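11R-lipoxygenase (PDB 3VF1) is a calcium-dependent, iron-containing lipoxygenase that probably catalyses the dioxygenation of polyunsaturated fatty acids. Local coordinates at residues Val40-Thr45 with Ser53-Asp58; Met85-Glu90 with Gln130-Glu135. All blocks are in the same frame, centred on the assembly; numbering follows the deposited sequence.

Contact 1: Val40-Thr45 with Ser53-Asp58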
ATOM      1  N   VAL A  40      13.496  11.193  32.029  1.00 77.22           N
ATOM      2  CA  VAL A  40      12.065  11.438  32.156  1.00 77.86           C
ATOM      3  C   VAL A  40      11.600  11.076  33.559  1.00 76.09           C
ATOM      4  O   VAL A  40      12.373  10.558  34.364  1.00 73.87           O
ATOM      5  CB  VAL A  40      11.255  10.609  31.142  1.00 71.10           C
ATOM      6  CG1 VAL A  40      11.653  10.973  29.718  1.00 72.97           C
ATOM      7  CG2 VAL A  40      11.449   9.123  31.394  1.00 69.15           C
ATOM      8  N   SER A  41      10.334  11.357  33.847  1.00 72.36           N
ATOM      9  CA  SER A  41       9.739  10.974  35.118  1.00 74.44           C
ATOM     10  C   SER A  41       8.579  10.017  34.868  1.00 71.53           C
ATOM     11  O   SER A  41       7.877  10.136  33.865  1.00 70.91           O
ATOM     12  CB  SER A  41       9.258  12.210  35.880  1.00 80.08           C
ATOM     13  OG  SER A  41       8.296  12.931  35.131  1.00 81.26           O
ATOM     14  N   ILE A  42       8.382   9.067  35.777  1.00 70.63           N
ATOM     15  CA  ILE A  42       7.347   8.053  35.606  1.00 69.62           C
ATOM     16  C   ILE A  42       6.415   7.959  36.815  1.00 70.97           C
ATOM     17  O   ILE A  42       6.843   7.613  37.915  1.00 71.88           O
ATOM     18  CB  ILE A  42       7.965   6.664  35.329  1.00 69.07           C
ATOM     19  CG1 ILE A  42       6.865   5.604  35.251  1.00 67.44           C
ATOM     20  CG2 ILE A  42       8.988   6.303  36.400  1.00 69.28           C
ATOM     21  CD1 ILE A  42       7.347   4.262  34.750  1.00 63.54           C
ATOM     22  N   LYS A  43       5.141   8.278  36.602  1.00 66.20           N
ATOM     23  CA  LYS A  43       4.134   8.166  37.652  1.00 63.47           C
ATOM     24  C   LYS A  43       3.246   6.951  37.417  1.00 62.66           C
ATOM     25  O   LYS A  43       2.526   6.881  36.420  1.00 64.71           O
ATOM     26  CB  LYS A  43       3.269   9.427  37.714  1.00 66.45           C
ATOM     27  CG  LYS A  43       2.133   9.339  38.728  1.00 68.33           C
ATOM     28  CD  LYS A  43       1.387  10.659  38.877  1.00 73.89           C
ATOM     29  CE  LYS A  43       0.625  11.023  37.616  1.00 70.65           C
ATOM     30  NZ  LYS A  43      -0.247  12.213  37.824  1.00 73.60           N
ATOM     31  N   LEU A  44       3.295   5.998  38.340  1.00 59.35           N
ATOM     32  CA  LEU A  44       2.483   4.794  38.234  1.00 58.05           C
ATOM     33  C   LEU A  44       1.063   5.077  38.709  1.00 64.11           C
ATOM     34  O   LEU A  44       0.835   5.987  39.505  1.00 67.64           O
ATOM     35  CB  LEU A  44       3.091   3.667  39.069  1.00 56.22           C
ATOM     36  CG  LEU A  44       4.609   3.501  38.951  1.00 61.63           C
ATOM     37  CD1 LEU A  44       5.058   2.196  39.591  1.00 64.41           C
ATOM     38  CD2 LEU A  44       5.050   3.572  37.499  1.00 63.07           C
ATOM     39  N   THR A  45       0.109   4.297  38.211  1.00 61.99           N
ATOM     40  CA  THR A  45      -1.285   4.429  38.623  1.00 57.00           C
ATOM     41  C   THR A  45      -1.926   3.056  38.762  1.00 59.00           C
ATOM     42  O   THR A  45      -1.897   2.248  37.835  1.00 61.45           O
ATOM     43  CB  THR A  45      -2.100   5.264  37.620  1.00 56.98           C
ATOM     44  OG1 THR A  45      -1.556   6.587  37.540  1.00 60.71           O
ATOM     45  CG2 THR A  45      -3.556   5.345  38.051  1.00 57.75           C
ATOM     46  N   SER A  53       4.165   8.987  43.156  1.00 75.07           N
ATOM     47  CA  SER A  53       4.788  10.265  42.838  1.00 78.75           C
ATOM     48  C   SER A  53       5.768  10.103  41.680  1.00 76.84           C
ATOM     49  O   SER A  53       6.321   9.023  41.467  1.00 75.59           O
ATOM     50  CB  SER A  53       5.507  10.832  44.063  1.00 82.74           C
ATOM     51  OG  SER A  53       6.021  12.127  43.798  1.00 82.52           O
ATOM     52  N   ALA A  54       5.980  11.186  40.941  1.00 74.94           N
ATOM     53  CA  ALA A  54       6.814  11.156  39.746  1.00 73.99           C
ATOM     54  C   ALA A  54       8.262  10.790  40.059  1.00 74.44           C
ATOM     55  O   ALA A  54       9.046  11.636  40.493  1.00 73.92           O
ATOM     56  CB  ALA A  54       6.757  12.504  39.043  1.00 73.30           C
ATOM     57  N   PHE A  55       8.615   9.527  39.835  1.00 73.89           N
ATOM     58  CA  PHE A  55      10.003   9.096  39.939  1.00 72.67           C
ATOM     59  C   PHE A  55      10.824   9.809  38.873  1.00 78.15           C
ATOM     60  O   PHE A  55      10.266  10.426  37.966  1.00 76.60           O
ATOM     61  CB  PHE A  55      10.120   7.583  39.751  1.00 72.30           C
ATOM     62  CG  PHE A  55       9.442   6.783  40.825  1.00 79.80           C
ATOM     63  CD1 PHE A  55      10.022   6.646  42.072  1.00 82.14           C
ATOM     64  CD2 PHE A  55       8.229   6.161  40.584  1.00 77.26           C
ATOM     65  CE1 PHE A  55       9.403   5.910  43.062  1.00 84.38           C
ATOM     66  CE2 PHE A  55       7.607   5.422  41.571  1.00 76.33           C
ATOM     67  CZ  PHE A  55       8.195   5.295  42.810  1.00 80.31           C
ATOM     68  N   SER A  56      12.146   9.727  38.983  1.00 79.55           N
ATOM     69  CA  SER A  56      13.029  10.360  38.008  1.00 80.48           C
ATOM     70  C   SER A  56      13.948   9.338  37.350  1.00 79.65           C
ATOM     71  O   SER A  56      14.884   8.832  37.970  1.00 78.69           O
ATOM     72  CB  SER A  56      13.856  11.463  38.672  1.00 81.85           C
ATOM     73  OG  SER A  56      13.053  12.600  38.944  1.00 80.59           O
ATOM     74  N   LEU A  57      13.665   9.037  36.087  1.00 76.42           N
ATOM     75  CA  LEU A  57      14.469   8.099  35.316  1.00 75.48           C
ATOM     76  C   LEU A  57      15.559   8.840  34.554  1.00 79.25           C
ATOM     77  O   LEU A  57      15.274   9.612  33.639  1.00 75.96           O
ATOM     78  CB  LEU A  57      13.583   7.330  34.336  1.00 73.09           C
ATOM     79  CG  LEU A  57      12.398   6.598  34.967  1.00 68.71           C
ATOM     80  CD1 LEU A  57      11.549   5.937  33.895  1.00 66.55           C
ATOM     81  CD2 LEU A  57      12.879   5.572  35.982  1.00 70.82           C
ATOM     82  N   ASP A  58      16.809   8.601  34.937  1.00 79.64           N
ATOM     83  CA  ASP A  58      17.942   9.252  34.293  1.00 81.91           C
ATOM     84  C   ASP A  58      18.440   8.427  33.113  1.00 79.13           C
ATOM     85  O   ASP A  58      18.863   7.282  33.279  1.00 74.00           O
ATOM     86  CB  ASP A  58      19.077   9.465  35.295  1.00 87.13           C
ATOM     87  CG  ASP A  58      18.681  10.372  36.442  1.00 90.72           C
ATOM     88  OD1 ASP A  58      17.813  11.248  36.237  1.00 89.63           O
ATOM     89  OD2 ASP A  58      19.237  10.208  37.549  1.00 93.68           O
TER
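L57 sets its isobutyl group across V40 and I42 of the neighbouring strand, an example of how an outermost strand can be held by its apolar side as well as by its backbone. Strands 40-46 and 55-57 make a beta hairpin at the edge of a PLAT-domain sheet. With CG beside the backbone N (chi1 -55°), the L57 methyl CD1 reaches in between the two partners, 3.6 Å from I42 CG2 and 4.1 Å from V40 CG2, and the chains cross obliquely. Behind this packing V40 and L57 form a hydrogen-bonded antiparallel pair: V40 N to L57 O at 2.9 Å and L57 N to V40 O at 2.6 Å. Were L57 shortened to an alanine, CD1 would go and I42 CG2 would probably lose its closest apolar neighbour across this pair.

F55 lies on the same side. Its CB rests 3.8 Å from I42 CG2, and its ring turns an edge, not a face, to the strand, with CD2 3.3 Å from I42 O; L44 CG is also near that ring plane. S53 O lies over one face, offset toward the rim.

On the apolar side I42 meets I24, L44 and F55 meet Y22, and L57 meets V26, all of strand 20-28 in the opposing sheet, while V40 packs on W99 and V127 from loops. The chemistry thus implies a short, weakly bonded edge strand held by the backbone pair at V40 and L57 together with the apolar packing of L57, I42 and F55, just before the chain runs on to D58, a predicted calcium ligand.

Contact 2: Met85-Glu90 with Gln130-Glu135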
ATOM      1  N   MET A  85      -1.768   1.673  34.383  1.00 51.64           N
ATOM      2  CA  MET A  85      -1.127   2.540  33.405  1.00 51.11           C
ATOM      3  C   MET A  85       0.020   3.322  34.035  1.00 52.10           C
ATOM      4  O   MET A  85       0.149   3.383  35.256  1.00 57.70           O
ATOM      5  CB  MET A  85      -2.148   3.511  32.816  1.00 48.11           C
ATOM      6  CG  MET A  85      -2.676   4.530  33.810  1.00 49.74           C
ATOM      7  SD  MET A  85      -4.023   5.525  33.143  1.00 61.95           S
ATOM      8  CE  MET A  85      -5.310   4.291  33.001  1.00 56.26           C
ATOM      9  N   ILE A  86       0.851   3.917  33.185  1.00 49.28           N
ATOM     10  CA  ILE A  86       1.957   4.748  33.637  1.00 50.11           C
ATOM     11  C   ILE A  86       1.926   6.067  32.884  1.00 52.47           C
ATOM     12  O   ILE A  86       1.374   6.149  31.789  1.00 55.81           O
ATOM     13  CB  ILE A  86       3.318   4.069  33.387  1.00 51.65           C
ATOM     14  CG1 ILE A  86       3.619   4.013  31.886  1.00 52.92           C
ATOM     15  CG2 ILE A  86       3.332   2.673  33.995  1.00 48.38           C
ATOM     16  CD1 ILE A  86       4.942   3.356  31.543  1.00 52.40           C
ATOM     17  N   THR A  87       2.519   7.098  33.472  1.00 54.13           N
ATOM     18  CA  THR A  87       2.604   8.398  32.821  1.00 60.51           C
ATOM     19  C   THR A  87       4.061   8.833  32.726  1.00 62.02           C
ATOM     20  O   THR A  87       4.811   8.738  33.695  1.00 62.23           O
ATOM     21  CB  THR A  87       1.800   9.466  33.581  1.00 62.36           C
ATOM     22  OG1 THR A  87       0.461   8.998  33.794  1.00 63.82           O
ATOM     23  CG2 THR A  87       1.761  10.767  32.795  1.00 63.00           C
ATOM     24  N   LEU A  88       4.453   9.310  31.550  1.00 60.60           N
ATOM     25  CA  LEU A  88       5.834   9.697  31.300  1.00 61.74           C
ATOM     26  C   LEU A  88       5.913  11.170  30.924  1.00 62.41           C
ATOM     27  O   LEU A  88       5.099  11.664  30.144  1.00 62.65           O
ATOM     28  CB  LEU A  88       6.427   8.834  30.186  1.00 63.13           C
ATOM     29  CG  LEU A  88       6.565   7.349  30.531  1.00 62.41           C
ATOM     30  CD1 LEU A  88       6.776   6.520  29.274  1.00 59.60           C
ATOM     31  CD2 LEU A  88       7.710   7.136  31.512  1.00 66.89           C
ATOM     32  N   LYS A  89       6.891  11.868  31.490  1.00 66.03           N
ATOM     33  CA  LYS A  89       7.051  13.298  31.258  1.00 72.91           C
ATOM     34  C   LYS A  89       8.525  13.642  31.093  1.00 72.40           C
ATOM     35  O   LYS A  89       9.372  13.136  31.827  1.00 70.75           O
ATOM     36  CB  LYS A  89       6.460  14.086  32.432  1.00 77.34           C
ATOM     37  CG  LYS A  89       6.709  15.589  32.383  1.00 82.85           C
ATOM     38  CD  LYS A  89       5.918  16.260  31.274  1.00 82.19           C
ATOM     39  CE  LYS A  89       6.232  17.745  31.190  1.00 86.27           C
ATOM     40  NZ  LYS A  89       5.492  18.413  30.082  1.00 82.07           N
ATOM     41  N   GLU A  90       8.828  14.501  30.125  1.00 75.31           N
ATOM     42  CA  GLU A  90      10.204  14.921  29.897  1.00 79.90           C
ATOM     43  C   GLU A  90      10.770  15.537  31.172  1.00 82.51           C
ATOM     44  O   GLU A  90      10.200  16.473  31.732  1.00 83.53           O
ATOM     45  CB  GLU A  90      10.286  15.906  28.725  1.00 79.08           C
ATOM     46  CG  GLU A  90       9.687  17.277  29.000  1.00 88.23           C
ATOM     47  CD  GLU A  90      10.670  18.233  29.654  1.00 94.24           C
ATOM     48  OE1 GLU A  90      11.865  17.885  29.761  1.00 92.41           O
ATOM     49  OE2 GLU A  90      10.245  19.335  30.060  1.00 95.54           O
ATOM     50  N   GLN A 130       4.343  14.704  27.276  1.00 71.42           N
ATOM     51  CA  GLN A 130       3.735  13.822  28.263  1.00 68.71           C
ATOM     52  C   GLN A 130       3.021  12.663  27.577  1.00 61.73           C
ATOM     53  O   GLN A 130       2.173  12.873  26.711  1.00 61.89           O
ATOM     54  CB  GLN A 130       2.754  14.602  29.140  1.00 70.96           C
ATOM     55  CG  GLN A 130       2.074  13.764  30.211  1.00 72.69           C
ATOM     56  CD  GLN A 130       1.185  14.592  31.117  1.00 78.79           C
ATOM     57  OE1 GLN A 130       1.251  15.822  31.116  1.00 77.91           O
ATOM     58  NE2 GLN A 130       0.344  13.921  31.895  1.00 81.95           N
ATOM     59  N   LEU A 131       3.367  11.442  27.973  1.00 58.59           N
ATOM     60  CA  LEU A 131       2.819  10.246  27.346  1.00 59.30           C
ATOM     61  C   LEU A 131       2.265   9.277  28.383  1.00 56.22           C
ATOM     62  O   LEU A 131       2.965   8.882  29.312  1.00 58.75           O
ATOM     63  CB  LEU A 131       3.902   9.548  26.521  1.00 60.62           C
ATOM     64  CG  LEU A 131       3.523   8.189  25.930  1.00 54.66           C
ATOM     65  CD1 LEU A 131       2.478   8.347  24.836  1.00 52.33           C
ATOM     66  CD2 LEU A 131       4.756   7.479  25.403  1.00 52.14           C
ATOM     67  N   VAL A 132       1.007   8.886  28.209  1.00 53.07           N
ATOM     68  CA  VAL A 132       0.375   7.916  29.098  1.00 54.52           C
ATOM     69  C   VAL A 132       0.236   6.567  28.394  1.00 51.00           C
ATOM     70  O   VAL A 132      -0.294   6.484  27.288  1.00 53.34           O
ATOM     71  CB  VAL A 132      -1.012   8.395  29.579  1.00 59.89           C
ATOM     72  CG1 VAL A 132      -1.935   8.686  28.398  1.00 64.67           C
ATOM     73  CG2 VAL A 132      -1.637   7.363  30.510  1.00 57.30           C
ATOM     74  N   VAL A 133       0.720   5.516  29.047  1.00 50.52           N
ATOM     75  CA  VAL A 133       0.739   4.184  28.453  1.00 46.83           C
ATOM     76  C   VAL A 133      -0.033   3.185  29.309  1.00 44.78           C
ATOM     77  O   VAL A 133       0.268   3.005  30.487  1.00 45.72           O
ATOM     78  CB  VAL A 133       2.186   3.679  28.291  1.00 46.63           C
ATOM     79  CG1 VAL A 133       2.208   2.347  27.555  1.00 47.03           C
ATOM     80  CG2 VAL A 133       3.030   4.711  27.559  1.00 46.85           C
ATOM     81  N   TYR A 134      -1.026   2.535  28.710  1.00 42.49           N
ATOM     82  CA  TYR A 134      -1.802   1.516  29.409  1.00 40.09           C
ATOM     83  C   TYR A 134      -0.997   0.235  29.544  1.00 43.05           C
ATOM     84  O   TYR A 134       0.046   0.076  28.910  1.00 46.36           O
ATOM     85  CB  TYR A 134      -3.089   1.195  28.650  1.00 41.41           C
ATOM     86  CG  TYR A 134      -3.978   2.384  28.375  1.00 42.31           C
ATOM     87  CD1 TYR A 134      -4.950   2.775  29.285  1.00 48.35           C
ATOM     88  CD2 TYR A 134      -3.859   3.102  27.196  1.00 42.66           C
ATOM     89  CE1 TYR A 134      -5.771   3.854  29.030  1.00 43.22           C
ATOM     90  CE2 TYR A 134      -4.671   4.179  26.935  1.00 43.60           C
ATOM     91  CZ  TYR A 134      -5.623   4.553  27.853  1.00 43.26           C
ATOM     92  OH  TYR A 134      -6.427   5.630  27.574  1.00 47.05           O
ATOM     93  N   GLU A 135      -1.492  -0.681  30.367  1.00 45.31           N
ATOM     94  CA  GLU A 135      -0.904  -2.009  30.476  1.00 45.63           C
ATOM     95  C   GLU A 135      -1.372  -2.845  29.286  1.00 44.61           C
ATOM     96  O   GLU A 135      -2.445  -2.599  28.735  1.00 44.69           O
ATOM     97  CB  GLU A 135      -1.308  -2.657  31.802  1.00 43.19           C
ATOM     98  CG  GLU A 135      -0.419  -3.811  32.242  1.00 45.52           C
ATOM     99  CD  GLU A 135      -0.809  -5.135  31.613  1.00 51.65           C
ATOM    100  OE1 GLU A 135      -1.962  -5.260  31.150  1.00 50.52           O
ATOM    101  OE2 GLU A 135       0.038  -6.055  31.585  1.00 52.56           O
TER
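In the beta sandwich of the PLAT domain, residues 85-90 and 130-135 form a regular antiparallel ladder, strand 130-134 being outermost in its four-stranded sheet. I86 with V133 and L88 with L131 are the hydrogen-bonded pairs; I86 N meets V133 O at 2.9 Å and L88 N meets L131 O at 2.7 Å. On their side of the sheet, I86 and V133 run alongside one another, I86 CG1 touching V133 CB at 3.9 Å.

The other side carries M85, T87, K89, Q130, V132 and Y134. M85 has its CG between the backbone N and the carbonyl carbon (chi1 67°), and a bend at chi3 brings CE to 4.0 Å from Y134 CE1. The sulfur, 5.5 Å from the ring centroid and 43° off the ring normal, makes an oblique Met-aromatic contact, while the M85 chain slants past V132, SD 4.0 Å from V132 CG2. Farther along, the extended Q130 chain crosses T87 at a slant, its amide NE2 3.6 Å from T87 CG2, and K89 CD lies across Q130 CB.

I86 and V133 point into the sandwich, against F121 of strand 116-124. On the opposite side M85, V132 and Y134 pack against helix 148-164, where the Y134 hydroxyl is hydrogen-bonded to E157; Y134 also touches S413 and V414, joining the sandwich to the lipoxygenase-family part of the chain.

Contacts 1 and 2 are successive joints in one antiparallel sheet of the PLAT sandwich, ordered 55-57, 40-46, 83-90, 130-134, with their centres about 9 Å apart. The two inner strands join them directly: S41 N lies 2.9 Å from K89 O and K43 O 3.0 Å from T87 N, both probable hydrogen bonds. Along the chain contact 1, a hairpin, is complete before contact 2 opens, and contact 2 brings back a strand some forty residues later. One edge of the sheet therefore leads to D58, a predicted calcium ligand, and the opposite edge faces helix 148-164, so that the sheet lies between the two.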